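PDB 3GUV: site-specific recombinase, resolvase family protein from Streptococcus pneumoniae, which probably catalyses site-specific DNA recombination as a member of the resolvase family of serine recombinases, cutting and rejoining DNA strands through its resolvase-type N-terminal domain. Local coordinates for residues L9-S14 with S29-F34; F82-F87 with L108-D113. All blocks are in the same frame, centred on the assembly; numbering follows the deposited sequence.

Overall arrangement
Both contacts belong to the resolvase N-terminal domain and reach the same sheet, in which strand 6-12 is flanked by strands 41-48 and 78-81, with strand 107-110 next beyond 78-81. They follow in series along the chain: contact 1 packs helix 24-37 on strand 6-12 and closes before contact 2 joins the loop after strand 78-81 to the end of strand 107-110. Their centres lie about 9 Å apart and they touch directly, Phe34 packing on Ile109, Arg30 on Phe82, and Arg12 and Ser14 on Arg86. Helix 24-37 thus serves both contacts. At Ser14, Leu84, Ser85, Arg86 and Asp113 the pair also meets the second subunit, so the loops at the C-terminal ends of these strands face it.

Contact 1 (L9-S14 with S29-F34); sequences LYTRVS and SRMKAF
Met31 reaches from its helix across to strand 9-12 and crosses Thr11 at a slant, SD lying 3.5 Å from Thr11 CG2. The terminal methyl bends aside at chi3 (70°), which brings CE to 3.6 Å from Tyr10 O and to 4.1 Å from Leu9 CG. One methionine therefore touches three successive strand residues. Leu9 and Met31 run past each other in opposite directions, while Lys32 crosses Leu9 at about a right angle and lays CG 3.9 Å from Leu9 CD2. No hydrogen bond links the two segments, so the interface is one of van der Waals contact.

The polar ends find their partners further out. Thr11 turns OG1 to Glu47 and leaves CG2 for the sulfur, and Lys32 carries its ammonium group to a salt bridge with Glu45; both acids lie on strand 41-48. Tyr10 starts away from the helix, and its hydroxyl bonds Asp48 and accepts Arg12 NH2 at 3.1 Å, close to the guanidinium plane. The axes of strand 9-12 and helix 29-34 approach to 9.9 Å and run nearly antiparallel at 165°, the helix-on-sheet layer of a beta-alpha-beta crossover from strand 6-12 through helix 24-37 to the parallel strand 41-48.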
loop_
_atom_site.group_PDB
_atom_site.type_symbol
_atom_site.label_atom_id
_atom_site.label_comp_id
_atom_site.label_asym_id
_atom_site.label_seq_id
_atom_site.Cartn_x
_atom_site.Cartn_y
_atom_site.Cartn_z
ATOM N N LEU A 9 4.238 9.095 21.292
ATOM C CA LEU A 9 3.565 9.858 20.233
ATOM C C LEU A 9 4.590 10.253 19.187
ATOM O O LEU A 9 5.661 10.691 19.556
ATOM C CB LEU A 9 2.935 11.128 20.799
ATOM C CG LEU A 9 1.456 11.067 21.111
ATOM C CD1 LEU A 9 1.101 9.847 21.896
ATOM C CD2 LEU A 9 0.992 12.409 21.753
ATOM N N TYR A 10 4.277 10.106 17.902
ATOM C CA TYR A 10 5.157 10.597 16.827
ATOM C C TYR A 10 4.400 11.499 15.877
ATOM O O TYR A 10 3.363 11.113 15.358
ATOM C CB TYR A 10 5.748 9.460 16.001
ATOM C CG TYR A 10 6.622 10.022 14.910
ATOM C CD1 TYR A 10 7.868 10.579 15.214
ATOM C CD2 TYR A 10 6.177 10.068 13.561
ATOM C CE1 TYR A 10 8.671 11.124 14.217
ATOM C CE2 TYR A 10 6.958 10.637 12.566
ATOM C CZ TYR A 10 8.192 11.151 12.883
ATOM O OH TYR A 10 8.964 11.729 11.912
ATOM N N THR A 11 4.921 12.693 15.632
ATOM C CA THR A 11 4.289 13.624 14.697
ATOM C C THR A 11 5.348 14.201 13.753
ATOM O O THR A 11 6.524 14.225 14.077
ATOM C CB THR A 11 3.530 14.790 15.433
ATOM O OG1 THR A 11 4.429 15.509 16.282
ATOM C CG2 THR A 11 2.355 14.275 16.268
ATOM N N ARG A 12 4.906 14.690 12.597
ATOM C CA ARG A 12 5.814 15.315 11.594
ATOM C C ARG A 12 5.030 16.140 10.578
ATOM O O ARG A 12 3.815 16.071 10.528
ATOM C CB ARG A 12 6.666 14.258 10.864
ATOM C CG ARG A 12 5.780 13.207 10.104
ATOM C CD ARG A 12 6.562 12.269 9.214
ATOM N NE ARG A 12 7.244 13.023 8.173
ATOM C CZ ARG A 12 8.555 13.252 8.097
ATOM N NH1 ARG A 12 9.032 13.983 7.083
ATOM N NH2 ARG A 12 9.409 12.781 9.008
ATOM N N VAL A 13 5.730 16.937 9.793
ATOM C CA VAL A 13 5.200 17.544 8.568
ATOM C C VAL A 13 5.904 16.810 7.419
ATOM O O VAL A 13 6.936 16.192 7.634
ATOM C CB VAL A 13 5.519 19.038 8.460
ATOM C CG1 VAL A 13 4.965 19.797 9.690
ATOM C CG2 VAL A 13 7.020 19.257 8.344
ATOM N N SER A 14 5.318 16.870 6.226
ATOM C CA SER A 14 5.912 16.341 5.005
ATOM C C SER A 14 6.859 17.332 4.380
ATOM O O SER A 14 7.895 16.933 3.866
ATOM C CB SER A 14 4.836 16.063 3.951
ATOM O OG SER A 14 3.810 15.253 4.479
ATOM N N SER A 29 -3.182 17.280 19.726
ATOM C CA SER A 29 -4.367 17.310 20.636
ATOM C C SER A 29 -5.279 16.122 20.475
ATOM O O SER A 29 -5.717 15.521 21.467
ATOM C CB SER A 29 -5.198 18.578 20.435
ATOM O OG SER A 29 -4.353 19.700 20.562
ATOM N N ARG A 30 -5.531 15.785 19.212
ATOM C CA ARG A 30 -6.259 14.616 18.862
ATOM C C ARG A 30 -5.602 13.345 19.378
ATOM O O ARG A 30 -6.268 12.456 19.931
ATOM C CB ARG A 30 -6.379 14.510 17.344
ATOM C CG ARG A 30 -7.386 13.429 16.952
ATOM C CD ARG A 30 -8.720 14.016 16.650
ATOM N NE ARG A 30 -8.800 14.426 15.244
ATOM C CZ ARG A 30 -9.102 13.611 14.222
ATOM N NH1 ARG A 30 -9.346 12.300 14.403
ATOM N NH2 ARG A 30 -9.144 14.115 12.992
ATOM N N MET A 31 -4.306 13.231 19.153
ATOM C CA MET A 31 -3.591 12.071 19.605
ATOM C C MET A 31 -3.579 11.982 21.147
ATOM O O MET A 31 -3.797 10.900 21.704
ATOM C CB MET A 31 -2.193 12.050 19.002
ATOM C CG MET A 31 -2.210 11.985 17.428
ATOM S SD MET A 31 -0.690 12.548 16.662
ATOM C CE MET A 31 0.254 11.124 17.217
ATOM N N LYS A 32 -3.414 13.114 21.837
ATOM C CA LYS A 32 -3.455 13.094 23.302
ATOM C C LYS A 32 -4.843 12.693 23.802
ATOM O O LYS A 32 -4.933 11.869 24.728
ATOM C CB LYS A 32 -2.975 14.426 23.916
ATOM C CG LYS A 32 -1.458 14.550 23.866
ATOM C CD LYS A 32 -0.962 15.993 24.069
ATOM C CE LYS A 32 0.481 16.119 23.638
ATOM N NZ LYS A 32 1.191 17.044 24.557
ATOM N N ALA A 33 -5.915 13.222 23.172
ATOM C CA ALA A 33 -7.306 12.835 23.535
ATOM C C ALA A 33 -7.494 11.329 23.424
ATOM O O ALA A 33 -7.993 10.702 24.366
ATOM C CB ALA A 33 -8.369 13.581 22.698
ATOM N N PHE A 34 -7.046 10.762 22.304
ATOM C CA PHE A 34 -7.087 9.319 22.045
ATOM C C PHE A 34 -6.341 8.533 23.104
ATOM O O PHE A 34 -6.820 7.522 23.575
ATOM C CB PHE A 34 -6.482 9.026 20.670
ATOM C CG PHE A 34 -6.449 7.557 20.261
ATOM C CD1 PHE A 34 -7.474 7.006 19.488
ATOM C CD2 PHE A 34 -5.352 6.755 20.569
ATOM C CE1 PHE A 34 -7.411 5.662 19.061
ATOM C CE2 PHE A 34 -5.279 5.429 20.157
ATOM C CZ PHE A 34 -6.314 4.884 19.384
#

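Contact 2 (F82-F87 with L108-D113); sequences FKLSRF and LICVED
Glu112 lies obliquely over the Phe82 ring, its CB 4.1 Å from the centroid and 13° off the normal, a CH-pi contact over one face. Its extended chain carries the carboxylate on past the rim, CD standing 3.7 Å from Phe82 CE2 with the carboxylate turned 41° from the ring plane. Lys83 runs beside Glu112 in the same direction and places CD 3.4 Å from Glu112 OE2; the opposite charges remain beyond salt-bridge distance.

The main chain fixes this pairing, since Glu112 N donates to Phe82 O at 2.6 Å and 165°. A second bond ties the loop two residues on: Leu84 N points at Asp113 OD2, 3.1 Å away. With CG beside its own backbone N, Asp113 directs its carboxylate back at the loop. Both bonds link the loops that leave the C-terminal ends of the neighbouring parallel strands 78-81 and 107-110, where the open-sheet alpha/beta fold of the resolvase catalytic domain gathers its loops.

Deeper in, Leu108 comes from the opposite direction to Phe87 and sets CD1 over one face of its ring. Its other methyl, CD2, meets Leu84 CD2 at 3.8 Å, and Leu84 also rests against Cys110 SG. Helix 91-103 packs on Leu84, Phe87 and Leu108, while Ala131 of the second subunit packs against Leu84 and Asp113.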
loop_
_atom_site.group_PDB
_atom_site.type_symbol
_atom_site.label_atom_id
_atom_site.label_comp_id
_atom_site.label_asym_id
_atom_site.label_seq_id
_atom_site.Cartn_x
_atom_site.Cartn_y
_atom_site.Cartn_z
ATOM N N PHE A 82 -0.617 10.113 13.585
ATOM C CA PHE A 82 -1.915 10.657 13.180
ATOM C C PHE A 82 -2.513 9.801 12.046
ATOM O O PHE A 82 -3.647 9.325 12.132
ATOM C CB PHE A 82 -1.795 12.143 12.754
ATOM C CG PHE A 82 -3.141 12.808 12.508
ATOM C CD1 PHE A 82 -4.014 13.019 13.560
ATOM C CD2 PHE A 82 -3.527 13.178 11.230
ATOM C CE1 PHE A 82 -5.228 13.612 13.372
ATOM C CE2 PHE A 82 -4.770 13.774 11.009
ATOM C CZ PHE A 82 -5.617 14.004 12.087
ATOM N N LYS A 83 -1.706 9.555 11.031
ATOM C CA LYS A 83 -2.020 8.628 9.936
ATOM C C LYS A 83 -0.712 8.169 9.263
ATOM O O LYS A 83 0.355 8.762 9.507
ATOM C CB LYS A 83 -2.953 9.322 8.948
ATOM C CG LYS A 83 -2.393 10.575 8.418
ATOM C CD LYS A 83 -3.431 11.392 7.678
ATOM C CE LYS A 83 -2.774 12.734 7.335
ATOM N NZ LYS A 83 -3.536 13.544 6.341
ATOM N N LEU A 84 -0.775 7.120 8.449
ATOM C CA LEU A 84 0.428 6.538 7.805
ATOM C C LEU A 84 1.272 7.519 6.991
ATOM O O LEU A 84 2.512 7.460 7.015
ATOM C CB LEU A 84 0.071 5.354 6.875
ATOM C CG LEU A 84 -0.209 3.999 7.502
ATOM C CD1 LEU A 84 -0.459 2.876 6.425
ATOM C CD2 LEU A 84 0.964 3.623 8.421
ATOM N N SER A 85 0.612 8.389 6.228
ATOM C CA SER A 85 1.322 9.433 5.508
ATOM C C SER A 85 1.979 10.469 6.437
ATOM O O SER A 85 2.550 11.430 5.954
ATOM C CB SER A 85 0.367 10.161 4.589
ATOM O OG SER A 85 -0.683 10.707 5.356
ATOM N N ARG A 86 1.839 10.316 7.752
ATOM C CA ARG A 86 2.542 11.183 8.702
ATOM C C ARG A 86 3.407 10.274 9.559
ATOM O O ARG A 86 3.437 10.373 10.805
ATOM C CB ARG A 86 1.554 12.001 9.528
ATOM C CG ARG A 86 0.867 13.099 8.739
ATOM C CD ARG A 86 1.897 14.124 8.274
ATOM N NE ARG A 86 1.275 15.272 7.648
ATOM C CZ ARG A 86 0.754 15.279 6.424
ATOM N NH1 ARG A 86 0.729 14.184 5.673
ATOM N NH2 ARG A 86 0.223 16.387 5.951
ATOM N N PHE A 87 4.131 9.403 8.834
ATOM C CA PHE A 87 4.885 8.317 9.414
ATOM C C PHE A 87 5.861 7.726 8.397
ATOM O O PHE A 87 7.026 7.572 8.700
ATOM C CB PHE A 87 3.915 7.266 9.956
ATOM C CG PHE A 87 4.575 6.009 10.413
ATOM C CD1 PHE A 87 5.412 6.010 11.520
ATOM C CD2 PHE A 87 4.345 4.823 9.758
ATOM C CE1 PHE A 87 6.022 4.852 11.964
ATOM C CE2 PHE A 87 4.964 3.653 10.181
ATOM C CZ PHE A 87 5.808 3.672 11.301
ATOM N N LEU A 108 1.784 -0.368 15.968
ATOM C CA LEU A 108 1.473 0.937 15.396
ATOM C C LEU A 108 -0.022 1.203 15.422
ATOM O O LEU A 108 -0.819 0.335 15.001
ATOM C CB LEU A 108 1.978 1.038 13.965
ATOM C CG LEU A 108 1.807 2.424 13.300
ATOM C CD1 LEU A 108 2.815 3.466 13.888
ATOM C CD2 LEU A 108 1.993 2.218 11.765
ATOM N N ILE A 109 -0.371 2.384 15.937
ATOM C CA ILE A 109 -1.734 2.915 15.931
ATOM C C ILE A 109 -1.691 4.194 15.125
ATOM O O ILE A 109 -0.804 5.032 15.329
ATOM C CB ILE A 109 -2.319 3.150 17.362
ATOM C CG1 ILE A 109 -2.355 1.826 18.130
ATOM C CG2 ILE A 109 -3.769 3.749 17.297
ATOM C CD1 ILE A 109 -2.967 1.904 19.565
ATOM N N CYS A 110 -2.561 4.250 14.114
ATOM C CA CYS A 110 -2.823 5.422 13.297
ATOM C C CYS A 110 -4.147 5.903 13.755
ATOM O O CYS A 110 -5.174 5.275 13.501
ATOM C CB CYS A 110 -2.915 5.077 11.823
ATOM S SG CYS A 110 -1.460 4.232 11.245
ATOM N N VAL A 111 -4.113 7.015 14.459
ATOM C CA VAL A 111 -5.279 7.580 15.060
ATOM C C VAL A 111 -6.379 7.955 14.046
ATOM O O VAL A 111 -7.537 7.586 14.234
ATOM C CB VAL A 111 -4.872 8.793 15.955
ATOM C CG1 VAL A 111 -6.049 9.620 16.307
ATOM C CG2 VAL A 111 -4.144 8.269 17.223
ATOM N N GLU A 112 -6.049 8.673 12.983
ATOM C CA GLU A 112 -7.103 9.087 12.058
ATOM C C GLU A 112 -7.595 7.911 11.202
ATOM O O GLU A 112 -8.799 7.757 11.009
ATOM C CB GLU A 112 -6.654 10.234 11.160
ATOM C CG GLU A 112 -7.867 10.987 10.591
ATOM C CD GLU A 112 -7.550 11.860 9.401
ATOM O OE1 GLU A 112 -8.126 12.983 9.345
ATOM O OE2 GLU A 112 -6.740 11.430 8.534
ATOM N N ASP A 113 -6.671 7.072 10.723
ATOM C CA ASP A 113 -7.030 5.916 9.873
ATOM C C ASP A 113 -7.769 4.810 10.642
ATOM O O ASP A 113 -8.386 3.940 10.034
ATOM C CB ASP A 113 -5.784 5.312 9.230
ATOM C CG ASP A 113 -4.958 6.341 8.436
ATOM O OD1 ASP A 113 -5.575 7.255 7.837
ATOM O OD2 ASP A 113 -3.695 6.234 8.393
#